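Local coordinates for nucleotide-binding protein, universal stress protein UspA family (Lactobacillus plantarum, PDB 3S3T) that binds ATP as a member of the universal stress protein family and probably serves in the cell's response to stress, its precise role being unknown, at residues T37-V41 / T98-Y102; D13-A18 / A116-N120; V26-Q30 / F77-A83. One frame throughout, in Å; residues are numbered along the deposited sequence.

Contact 1: residues T37-V41 / T98-Y102; sequences TALYV and TIEDY. With ATP (adenosine-5'-triphosphate), chain I.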
loop_
_atom_site.group_PDB
_atom_site.type_symbol
_atom_site.label_atom_id
_atom_site.label_comp_id
_atom_site.label_asym_id
_atom_site.label_seq_id
_atom_site.Cartn_x
_atom_site.Cartn_y
_atom_site.Cartn_z
ATOM N N THR A 37 -14.180 -16.840 -16.212
ATOM C CA THR A 37 -13.461 -17.882 -15.484
ATOM C C THR A 37 -13.463 -17.544 -13.978
ATOM O O THR A 37 -13.056 -16.445 -13.619
ATOM C CB THR A 37 -11.999 -17.958 -15.942
ATOM O OG1 THR A 37 -11.980 -18.365 -17.318
ATOM C CG2 THR A 37 -11.184 -18.987 -15.087
ATOM N N ALA A 38 -13.954 -18.465 -13.140
ATOM C CA ALA A 38 -13.784 -18.395 -11.664
ATOM C C ALA A 38 -12.582 -19.220 -11.238
ATOM O O ALA A 38 -12.403 -20.375 -11.683
ATOM C CB ALA A 38 -15.025 -18.839 -10.945
ATOM N N LEU A 39 -11.719 -18.609 -10.422
ATOM C CA LEU A 39 -10.458 -19.232 -10.012
ATOM C C LEU A 39 -10.363 -19.243 -8.489
ATOM O O LEU A 39 -10.373 -18.185 -7.884
ATOM C CB LEU A 39 -9.270 -18.465 -10.576
ATOM C CG LEU A 39 -7.856 -18.775 -10.038
ATOM C CD1 LEU A 39 -7.390 -20.276 -10.345
ATOM C CD2 LEU A 39 -6.898 -17.801 -10.613
ATOM N N TYR A 40 -10.303 -20.425 -7.885
ATOM C CA TYR A 40 -9.973 -20.549 -6.449
ATOM C C TYR A 40 -8.545 -21.032 -6.289
ATOM O O TYR A 40 -8.169 -22.082 -6.831
ATOM C CB TYR A 40 -10.928 -21.550 -5.788
ATOM C CG TYR A 40 -10.800 -21.667 -4.277
ATOM C CD1 TYR A 40 -9.729 -22.337 -3.683
ATOM C CD2 TYR A 40 -11.773 -21.118 -3.433
ATOM C CE1 TYR A 40 -9.612 -22.408 -2.295
ATOM C CE2 TYR A 40 -11.682 -21.238 -2.033
ATOM C CZ TYR A 40 -10.625 -21.851 -1.483
ATOM O OH TYR A 40 -10.585 -21.929 -0.121
ATOM N N VAL A 41 -7.737 -20.297 -5.533
ATOM C CA VAL A 41 -6.382 -20.743 -5.255
ATOM C C VAL A 41 -6.236 -21.351 -3.867
ATOM O O VAL A 41 -6.478 -20.691 -2.855
ATOM C CB VAL A 41 -5.347 -19.620 -5.441
ATOM C CG1 VAL A 41 -3.895 -20.226 -5.390
ATOM C CG2 VAL A 41 -5.546 -18.927 -6.782
ATOM N N THR A 98 -0.557 -16.333 -7.922
ATOM C CA THR A 98 -1.193 -17.221 -8.860
ATOM C C THR A 98 -2.192 -16.481 -9.739
ATOM O O THR A 98 -2.327 -16.790 -10.922
ATOM C CB THR A 98 -1.852 -18.420 -8.122
ATOM O OG1 THR A 98 -0.844 -19.116 -7.359
ATOM C CG2 THR A 98 -2.518 -19.392 -9.115
ATOM N N ILE A 99 -2.914 -15.549 -9.144
ATOM C CA ILE A 99 -3.879 -14.719 -9.841
ATOM C C ILE A 99 -3.153 -13.840 -10.874
ATOM O O ILE A 99 -3.525 -13.800 -12.045
ATOM C CB ILE A 99 -4.689 -13.834 -8.827
ATOM C CG1 ILE A 99 -5.655 -14.700 -7.992
ATOM C CG2 ILE A 99 -5.454 -12.733 -9.601
ATOM C CD1 ILE A 99 -6.171 -14.017 -6.715
ATOM N N GLU A 100 -2.090 -13.179 -10.444
ATOM C CA GLU A 100 -1.250 -12.399 -11.370
ATOM C C GLU A 100 -0.770 -13.283 -12.528
ATOM O O GLU A 100 -0.887 -12.896 -13.721
ATOM C CB GLU A 100 -0.035 -11.821 -10.610
ATOM C CG GLU A 100 1.009 -11.156 -11.458
ATOM C CD GLU A 100 2.235 -10.711 -10.676
ATOM O OE1 GLU A 100 2.458 -11.139 -9.551
ATOM O OE2 GLU A 100 3.004 -9.940 -11.234
ATOM N N ASP A 101 -0.229 -14.454 -12.182
ATOM C CA ASP A 101 0.383 -15.322 -13.169
ATOM C C ASP A 101 -0.697 -15.800 -14.134
ATOM O O ASP A 101 -0.447 -15.960 -15.330
ATOM C CB ASP A 101 1.078 -16.518 -12.506
ATOM C CG ASP A 101 2.384 -16.129 -11.832
ATOM O OD1 ASP A 101 2.892 -14.997 -12.042
ATOM O OD2 ASP A 101 2.909 -16.956 -11.085
ATOM N N TYR A 102 -1.887 -16.054 -13.606
ATOM C CA TYR A 102 -2.963 -16.555 -14.406
ATOM C C TYR A 102 -3.329 -15.514 -15.473
ATOM O O TYR A 102 -3.507 -15.859 -16.638
ATOM C CB TYR A 102 -4.188 -16.901 -13.544
ATOM C CG TYR A 102 -5.202 -17.742 -14.295
ATOM C CD1 TYR A 102 -5.199 -19.122 -14.191
ATOM C CD2 TYR A 102 -6.156 -17.149 -15.122
ATOM C CE1 TYR A 102 -6.112 -19.898 -14.878
ATOM C CE2 TYR A 102 -7.073 -17.923 -15.817
ATOM C CZ TYR A 102 -7.035 -19.302 -15.698
ATOM O OH TYR A 102 -7.943 -20.062 -16.399
HETATM P PG ATP I . -5.716 -10.407 3.968
HETATM O O1G ATP I . -5.501 -11.742 3.294
HETATM O O2G ATP I . -5.589 -10.496 5.459
HETATM O O3G ATP I . -4.869 -9.251 3.452
HETATM P PB ATP I . -8.568 -10.739 3.366
HETATM O O1B ATP I . -9.723 -10.153 4.126
HETATM O O2B ATP I . -8.368 -12.216 3.412
HETATM O O3B ATP I . -7.256 -9.948 3.820
HETATM P PA ATP I . -8.068 -10.729 0.503
HETATM O O1A ATP I . -7.287 -11.993 0.682
HETATM O O2A ATP I . -7.334 -9.615 -0.123
HETATM O O3A ATP I . -8.739 -10.206 1.845
HETATM O "O5'" ATP I . -9.356 -11.141 -0.427
HETATM C "C5'" ATP I . -9.922 -10.161 -1.296
HETATM C "C4'" ATP I . -10.447 -10.828 -2.570
HETATM O "O4'" ATP I . -9.317 -11.478 -3.138
HETATM C "C3'" ATP I . -11.465 -11.930 -2.325
HETATM O "O3'" ATP I . -12.788 -11.438 -2.185
HETATM C "C2'" ATP I . -11.209 -12.777 -3.547
HETATM O "O2'" ATP I . -11.874 -12.147 -4.634
HETATM C "C1'" ATP I . -9.701 -12.702 -3.744
HETATM N N9 ATP I . -9.012 -13.834 -3.130
HETATM C C8 ATP I . -8.486 -13.903 -1.868
HETATM N N7 ATP I . -7.948 -15.122 -1.637
HETATM C C5 ATP I . -8.134 -15.826 -2.759
HETATM C C6 ATP I . -7.830 -17.190 -3.176
HETATM N N6 ATP I . -7.197 -18.004 -2.307
HETATM N N1 ATP I . -8.189 -17.584 -4.449
HETATM C C2 ATP I . -8.818 -16.726 -5.268
HETATM N N3 ATP I . -9.173 -15.474 -4.948
HETATM C C4 ATP I . -8.842 -14.994 -3.729
HETATM O O HOH W 1 -9.423 -18.783 -18.504
#

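Contact 2: residues D13-A18 / A116-N120; sequences DSSDAA and ATGTN. With ATP (adenosine-5'-triphosphate), chain I.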
loop_
_atom_site.group_PDB
_atom_site.type_symbol
_atom_site.label_atom_id
_atom_site.label_comp_id
_atom_site.label_asym_id
_atom_site.label_seq_id
_atom_site.Cartn_x
_atom_site.Cartn_y
_atom_site.Cartn_z
ATOM N N ASP A 13 -12.123 -16.647 -3.030
ATOM C CA ASP A 13 -11.857 -17.501 -1.859
ATOM C C ASP A 13 -13.215 -17.975 -1.376
ATOM O O ASP A 13 -14.185 -17.975 -2.164
ATOM C CB ASP A 13 -11.042 -16.783 -0.767
ATOM C CG ASP A 13 -11.715 -15.535 -0.266
ATOM O OD1 ASP A 13 -12.925 -15.412 -0.470
ATOM O OD2 ASP A 13 -11.044 -14.711 0.349
ATOM N N SER A 14 -13.314 -18.371 -0.105
ATOM C CA SER A 14 -14.524 -18.959 0.377
ATOM C C SER A 14 -15.372 -17.934 1.095
ATOM O O SER A 14 -16.335 -18.303 1.760
ATOM C CB SER A 14 -14.219 -20.165 1.295
ATOM O OG SER A 14 -13.478 -19.728 2.428
ATOM N N SER A 15 -15.028 -16.655 0.977
ATOM C CA SER A 15 -15.748 -15.612 1.710
ATOM C C SER A 15 -17.033 -15.176 1.022
ATOM O O SER A 15 -17.183 -15.322 -0.206
ATOM C CB SER A 15 -14.843 -14.408 1.908
ATOM O OG SER A 15 -14.558 -13.826 0.645
ATOM N N ASP A 16 -17.946 -14.589 1.797
ATOM C CA ASP A 16 -19.133 -13.961 1.207
ATOM C C ASP A 16 -18.733 -12.838 0.255
ATOM O O ASP A 16 -19.361 -12.680 -0.784
ATOM C CB ASP A 16 -20.049 -13.385 2.266
ATOM C CG ASP A 16 -20.714 -14.476 3.134
ATOM O OD1 ASP A 16 -20.621 -15.683 2.818
ATOM O OD2 ASP A 16 -21.301 -14.109 4.141
ATOM N N ALA A 17 -17.680 -12.090 0.597
ATOM C CA ALA A 17 -17.279 -10.932 -0.177
ATOM C C ALA A 17 -16.853 -11.380 -1.567
ATOM O O ALA A 17 -17.181 -10.716 -2.536
ATOM C CB ALA A 17 -16.129 -10.135 0.515
ATOM N N ALA A 18 -16.130 -12.496 -1.649
ATOM C CA ALA A 18 -15.716 -13.064 -2.932
ATOM C C ALA A 18 -16.890 -13.587 -3.731
ATOM O O ALA A 18 -16.908 -13.485 -4.967
ATOM C CB ALA A 18 -14.682 -14.160 -2.728
ATOM N N ALA A 116 -13.489 -6.747 -2.262
ATOM C CA ALA A 116 -12.581 -5.865 -1.526
ATOM C C ALA A 116 -11.805 -6.601 -0.396
ATOM O O ALA A 116 -10.605 -6.371 -0.216
ATOM C CB ALA A 116 -13.347 -4.708 -0.959
ATOM N N THR A 117 -12.507 -7.454 0.346
ATOM C CA THR A 117 -11.932 -8.184 1.470
ATOM C C THR A 117 -12.257 -9.653 1.245
ATOM O O THR A 117 -12.929 -10.003 0.250
ATOM C CB THR A 117 -12.491 -7.712 2.807
ATOM O OG1 THR A 117 -13.907 -7.837 2.800
ATOM C CG2 THR A 117 -12.143 -6.246 3.044
ATOM N N GLY A 118 -11.717 -10.509 2.096
ATOM C CA GLY A 118 -11.836 -11.957 1.955
ATOM C C GLY A 118 -12.046 -12.635 3.300
ATOM O O GLY A 118 -12.747 -12.090 4.132
ATOM N N THR A 119 -11.403 -13.766 3.551
ATOM C CA THR A 119 -11.701 -14.533 4.767
ATOM C C THR A 119 -10.995 -13.982 6.020
ATOM O O THR A 119 -11.481 -14.209 7.121
ATOM C CB THR A 119 -11.344 -16.027 4.638
ATOM O OG1 THR A 119 -9.936 -16.171 4.480
ATOM C CG2 THR A 119 -12.041 -16.687 3.470
ATOM N N ASN A 120 -9.861 -13.270 5.883
ATOM C CA ASN A 120 -9.070 -12.912 7.088
ATOM C C ASN A 120 -9.277 -11.528 7.687
ATOM O O ASN A 120 -9.177 -11.397 8.906
ATOM C CB ASN A 120 -7.560 -13.087 6.869
ATOM C CG ASN A 120 -7.092 -14.548 6.949
ATOM O OD1 ASN A 120 -7.882 -15.479 7.078
ATOM N ND2 ASN A 120 -5.782 -14.736 6.862
HETATM P PG ATP I . -5.716 -10.407 3.968
HETATM O O1G ATP I . -5.501 -11.742 3.294
HETATM O O2G ATP I . -5.589 -10.496 5.459
HETATM O O3G ATP I . -4.869 -9.251 3.452
HETATM P PB ATP I . -8.568 -10.739 3.366
HETATM O O1B ATP I . -9.723 -10.153 4.126
HETATM O O2B ATP I . -8.368 -12.216 3.412
HETATM O O3B ATP I . -7.256 -9.948 3.820
HETATM P PA ATP I . -8.068 -10.729 0.503
HETATM O O1A ATP I . -7.287 -11.993 0.682
HETATM O O2A ATP I . -7.334 -9.615 -0.123
HETATM O O3A ATP I . -8.739 -10.206 1.845
HETATM O "O5'" ATP I . -9.356 -11.141 -0.427
HETATM C "C5'" ATP I . -9.922 -10.161 -1.296
HETATM C "C4'" ATP I . -10.447 -10.828 -2.570
HETATM O "O4'" ATP I . -9.317 -11.478 -3.138
HETATM C "C3'" ATP I . -11.465 -11.930 -2.325
HETATM O "O3'" ATP I . -12.788 -11.438 -2.185
HETATM C "C2'" ATP I . -11.209 -12.777 -3.547
HETATM O "O2'" ATP I . -11.874 -12.147 -4.634
HETATM C "C1'" ATP I . -9.701 -12.702 -3.744
HETATM N N9 ATP I . -9.012 -13.834 -3.130
HETATM C C8 ATP I . -8.486 -13.903 -1.868
HETATM N N7 ATP I . -7.948 -15.122 -1.637
HETATM C C5 ATP I . -8.134 -15.826 -2.759
HETATM C C6 ATP I . -7.830 -17.190 -3.176
HETATM N N6 ATP I . -7.197 -18.004 -2.307
HETATM N N1 ATP I . -8.189 -17.584 -4.449
HETATM C C2 ATP I . -8.818 -16.726 -5.268
HETATM N N3 ATP I . -9.173 -15.474 -4.948
HETATM C C4 ATP I . -8.842 -14.994 -3.729
HETATM O O HOH W 2 -8.766 -14.868 1.737
#

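Contact 3: residues V26-Q30 / F77-A83; sequences VNIAQ and FVATTSA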
loop_
_atom_site.group_PDB
_atom_site.type_symbol
_atom_site.label_atom_id
_atom_site.label_comp_id
_atom_site.label_asym_id
_atom_site.label_seq_id
_atom_site.Cartn_x
_atom_site.Cartn_y
_atom_site.Cartn_z
ATOM N N VAL A 26 -20.661 -12.310 -13.064
ATOM C CA VAL A 26 -21.620 -12.936 -13.987
ATOM C C VAL A 26 -22.499 -11.892 -14.673
ATOM O O VAL A 26 -22.864 -12.033 -15.827
ATOM C CB VAL A 26 -22.523 -13.940 -13.274
ATOM C CG1 VAL A 26 -23.559 -14.532 -14.273
ATOM C CG2 VAL A 26 -21.676 -15.038 -12.667
ATOM N N ASN A 27 -22.854 -10.860 -13.929
ATOM C CA ASN A 27 -23.588 -9.717 -14.449
ATOM C C ASN A 27 -22.801 -8.986 -15.576
ATOM O O ASN A 27 -23.335 -8.649 -16.637
ATOM C CB ASN A 27 -23.828 -8.808 -13.257
ATOM C CG ASN A 27 -24.835 -7.741 -13.515
ATOM O OD1 ASN A 27 -25.291 -7.526 -14.651
ATOM N ND2 ASN A 27 -25.228 -7.054 -12.438
ATOM N N ILE A 28 -21.521 -8.762 -15.343
ATOM C CA ILE A 28 -20.669 -8.104 -16.326
ATOM C C ILE A 28 -20.522 -9.018 -17.541
ATOM O O ILE A 28 -20.618 -8.555 -18.681
ATOM C CB ILE A 28 -19.268 -7.800 -15.735
ATOM C CG1 ILE A 28 -19.368 -6.825 -14.553
ATOM C CG2 ILE A 28 -18.347 -7.157 -16.792
ATOM C CD1 ILE A 28 -18.051 -6.665 -13.763
ATOM N N ALA A 29 -20.316 -10.307 -17.272
ATOM C CA ALA A 29 -20.147 -11.309 -18.302
ATOM C C ALA A 29 -21.376 -11.340 -19.242
ATOM O O ALA A 29 -21.230 -11.272 -20.466
ATOM C CB ALA A 29 -19.890 -12.671 -17.670
ATOM N N GLN A 30 -22.565 -11.410 -18.642
ATOM C CA GLN A 30 -23.847 -11.338 -19.360
ATOM C C GLN A 30 -23.914 -10.084 -20.231
ATOM O O GLN A 30 -24.314 -10.173 -21.387
ATOM C CB GLN A 30 -25.034 -11.389 -18.369
ATOM C CG GLN A 30 -26.347 -10.786 -18.883
ATOM C CD GLN A 30 -27.539 -11.196 -18.047
ATOM O OE1 GLN A 30 -27.611 -12.329 -17.544
ATOM N NE2 GLN A 30 -28.491 -10.275 -17.892
ATOM N N PHE A 77 -25.711 -21.737 -11.239
ATOM C CA PHE A 77 -26.270 -20.382 -11.219
ATOM C C PHE A 77 -26.103 -19.679 -12.562
ATOM O O PHE A 77 -27.047 -19.066 -13.067
ATOM C CB PHE A 77 -25.635 -19.547 -10.098
ATOM C CG PHE A 77 -25.925 -18.073 -10.208
ATOM C CD1 PHE A 77 -25.006 -17.218 -10.771
ATOM C CD2 PHE A 77 -27.143 -17.555 -9.768
ATOM C CE1 PHE A 77 -25.278 -15.854 -10.878
ATOM C CE2 PHE A 77 -27.444 -16.200 -9.888
ATOM C CZ PHE A 77 -26.519 -15.344 -10.443
ATOM N N VAL A 78 -24.901 -19.761 -13.141
ATOM C CA VAL A 78 -24.653 -19.149 -14.466
ATOM C C VAL A 78 -25.596 -19.709 -15.554
ATOM O O VAL A 78 -25.972 -18.974 -16.463
ATOM C CB VAL A 78 -23.172 -19.255 -14.886
ATOM C CG1 VAL A 78 -22.965 -18.798 -16.337
ATOM C CG2 VAL A 78 -22.327 -18.410 -13.915
ATOM N N ALA A 79 -26.007 -20.977 -15.457
ATOM C CA ALA A 79 -26.915 -21.528 -16.492
ATOM C C ALA A 79 -28.326 -20.958 -16.412
ATOM O O ALA A 79 -29.114 -21.117 -17.361
ATOM C CB ALA A 79 -26.935 -23.027 -16.461
ATOM N N THR A 80 -28.659 -20.295 -15.302
ATOM C CA THR A 80 -29.931 -19.560 -15.190
ATOM C C THR A 80 -29.863 -18.140 -15.775
ATOM O O THR A 80 -30.871 -17.429 -15.765
ATOM C CB THR A 80 -30.448 -19.434 -13.721
ATOM O OG1 THR A 80 -29.688 -18.446 -13.020
ATOM C CG2 THR A 80 -30.406 -20.777 -12.973
ATOM N N THR A 81 -28.684 -17.729 -16.264
ATOM C CA THR A 81 -28.467 -16.388 -16.811
ATOM C C THR A 81 -28.102 -16.466 -18.297
ATOM O O THR A 81 -27.907 -17.554 -18.850
ATOM C CB THR A 81 -27.279 -15.654 -16.080
ATOM O OG1 THR A 81 -26.019 -16.156 -16.567
ATOM C CG2 THR A 81 -27.377 -15.823 -14.544
ATOM N N SER A 82 -27.952 -15.299 -18.925
ATOM C CA SER A 82 -27.612 -15.230 -20.339
ATOM C C SER A 82 -26.114 -15.067 -20.551
ATOM O O SER A 82 -25.676 -14.819 -21.667
ATOM C CB SER A 82 -28.407 -14.109 -21.027
ATOM O OG SER A 82 -28.212 -12.872 -20.351
ATOM N N ALA A 83 -25.332 -15.247 -19.491
ATOM C CA ALA A 83 -23.883 -15.213 -19.574
ATOM C C ALA A 83 -23.464 -16.398 -20.427
ATOM O O ALA A 83 -23.992 -17.475 -20.263
ATOM C CB ALA A 83 -23.242 -15.286 -18.171
#

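Contact 1: residues T37-V41 / T98-Y102
The adenine end of the ATP pocket in this universal stress protein lies where strand 35-43 of the parallel sheet approaches helix 95-105, and Val41 and Thr98 meet there. Val41 turns CG1 anti to its own backbone N (chi1 -169°), which carries that methyl up to Thr98 OG1 at 3.8 Å, while its CG2 faces the Thr98 CG2 methyl. The Thr98 hydroxyl has its own partner, the carbonyl of Ile94; toward Val41 it makes a plain van der Waals contact. The backbone of Val41 reads the base: its N donates to ATP N1 at 3.0 Å, and ATP N6 donates to its O at 2.8 Å, both nearly straight. This paired donor and acceptor matches the Watson-Crick edge of adenine (N1 and N6). From the helix, Ile99 extends CD1 to 3.8 Å from ATP N3, and its CG1 meets Leu39 CD2 at 4.2 Å. That same leucine methyl lies obliquely against the root of the Tyr102 ring, 4.1 Å from CG, the two side chains running past one another in opposite directions. Farther from the ligand, Thr37 and Tyr102 reach toward each other from opposite directions: Thr37 CG2 lies 3.7 Å from Tyr102 OH, and one water, in the plane of the ring at its edge, joins Thr37 OG1 to that phenol oxygen. Tyr102 OH is also bonded to Glu89 of the adjoining strand 87-93, and its ring stacks on His106. Short segments of strand and helix run 143° apart in direction, their axes 10.1 Å from each other. Helix 95-105 lies on one face of the sheet, oblique but nearer antiparallel to the strand, with Leu9 of strand 7-11 touching Leu39 and Tyr102, while Tyr40 points away to helix 53-78.

Contact 2: residues D13-A18 / A116-N120
Asp13 OD1 is gripped twice by Ser15, and its partner oxygen OD2 reaches across to the loop at Gly118 and Thr119. Ser15 OG donates at 2.5 Å to the syn lone pair of Asp13 OD1, whereas Ser15 N, at 2.8 Å from the same oxygen, comes from above the carboxylate plane and completes an Asx turn. Ser15 is also the N-cap of helix 16-32: its OG accepts from Ala18 N, so one hydroxyl links the carboxylate to the first helical turn. With chi1 at 58°, Asp13 CG sits between its backbone N and carbonyl carbon, and OD2 lies 3.3 Å from Gly118 CA; a weak bond from Thr119 N and a donating water also meet OD2. The 116-120 loop holds the ribose and phosphates of ATP, while Asp13 borders the adenine and Ala18 the ribose. Thr117 O accepts from ATP O3' at 2.8 Å, while Gly118 N and Asn120 N donate to ATP O1B and O2B, two oxygens of the beta-phosphate. Ala17 CB packs 3.2 Å from Thr117 O. At the outer edge Thr119 CG2 touches Ser14 OG at 3.5 Å, and Tyr47 of the second subunit packs on Ser14.

Contact 3: residues V26-Q30 / F77-A83
Val26 fills the middle of the contact, its two methyls spread over four residues of the facing segment. CG2 meets Val78 CG2 at 3.7 Å. CG1, swung away from the backbone N (chi1 178°), reaches Ala83 CB at 4.0 Å and also touches Thr81 OG1 and, obliquely, Phe77 CE1. One turn farther along the helix, Ala29 CB adds a looser contact to Ala83 CB. The backbones close in beyond it, with Gln30 CA only 3.9 Å from Ala83 CA, a close approach in which the CB atoms of these two residues are also in contact.

The chain after Val78 is folded back by a type I turn from Val78 to Thr81. The Thr81 hydroxyl is turned back over its own main chain (chi1 78°), where OG1 donates to Val78 O at 2.8 Å and accepts from Ala83 N, forming an ST turn; its CG2 methyl lies over one face of the Phe77 ring, toward the rim. At the polar edge the extended chain of Gln30 brings OE1 to Ser82, whose backbone N donates to it at 3.3 Å from above the carbonyl plane. Ser82 OG stands 2.9 Å from the same Gln30 OE1. Gln33, beyond the helical segment, bonds to the backbone oxygens of both Gln30 and Ser82, and Leu36 of strand 35-43 lies against Val26 and Ala29. Helix 16-32 links strands 7-11 and 35-43, and helix 53-78 links 35-43 and 87-93, so the contact joins two helices that successive beta-alpha-beta crossovers place on one face of the parallel sheet.

Contacts 1 and 2 share one ATP molecule: contact 1 holds the adenine, contact 2 mainly the ribose and beta-phosphate, with Asp13 also beside the base. Their centres are 15 Å apart, yet they touch, Tyr40 CE2 lying 3.7 Å from Asp13 C. Both also meet the second subunit, whose Lys96 bonds to the same ATP. Contact 3 stands away from the ligand, the Val26 side chain being about 13 Å from it; its centre is 19 Å from that of contact 1 and 21 Å from contact 2's. Helix 16-32 connects contacts 2 and 3: its N-terminal end is capped beside the nucleotide, and a later turn packs on 77-83 before the chain enters strand 35-43 of contact 1.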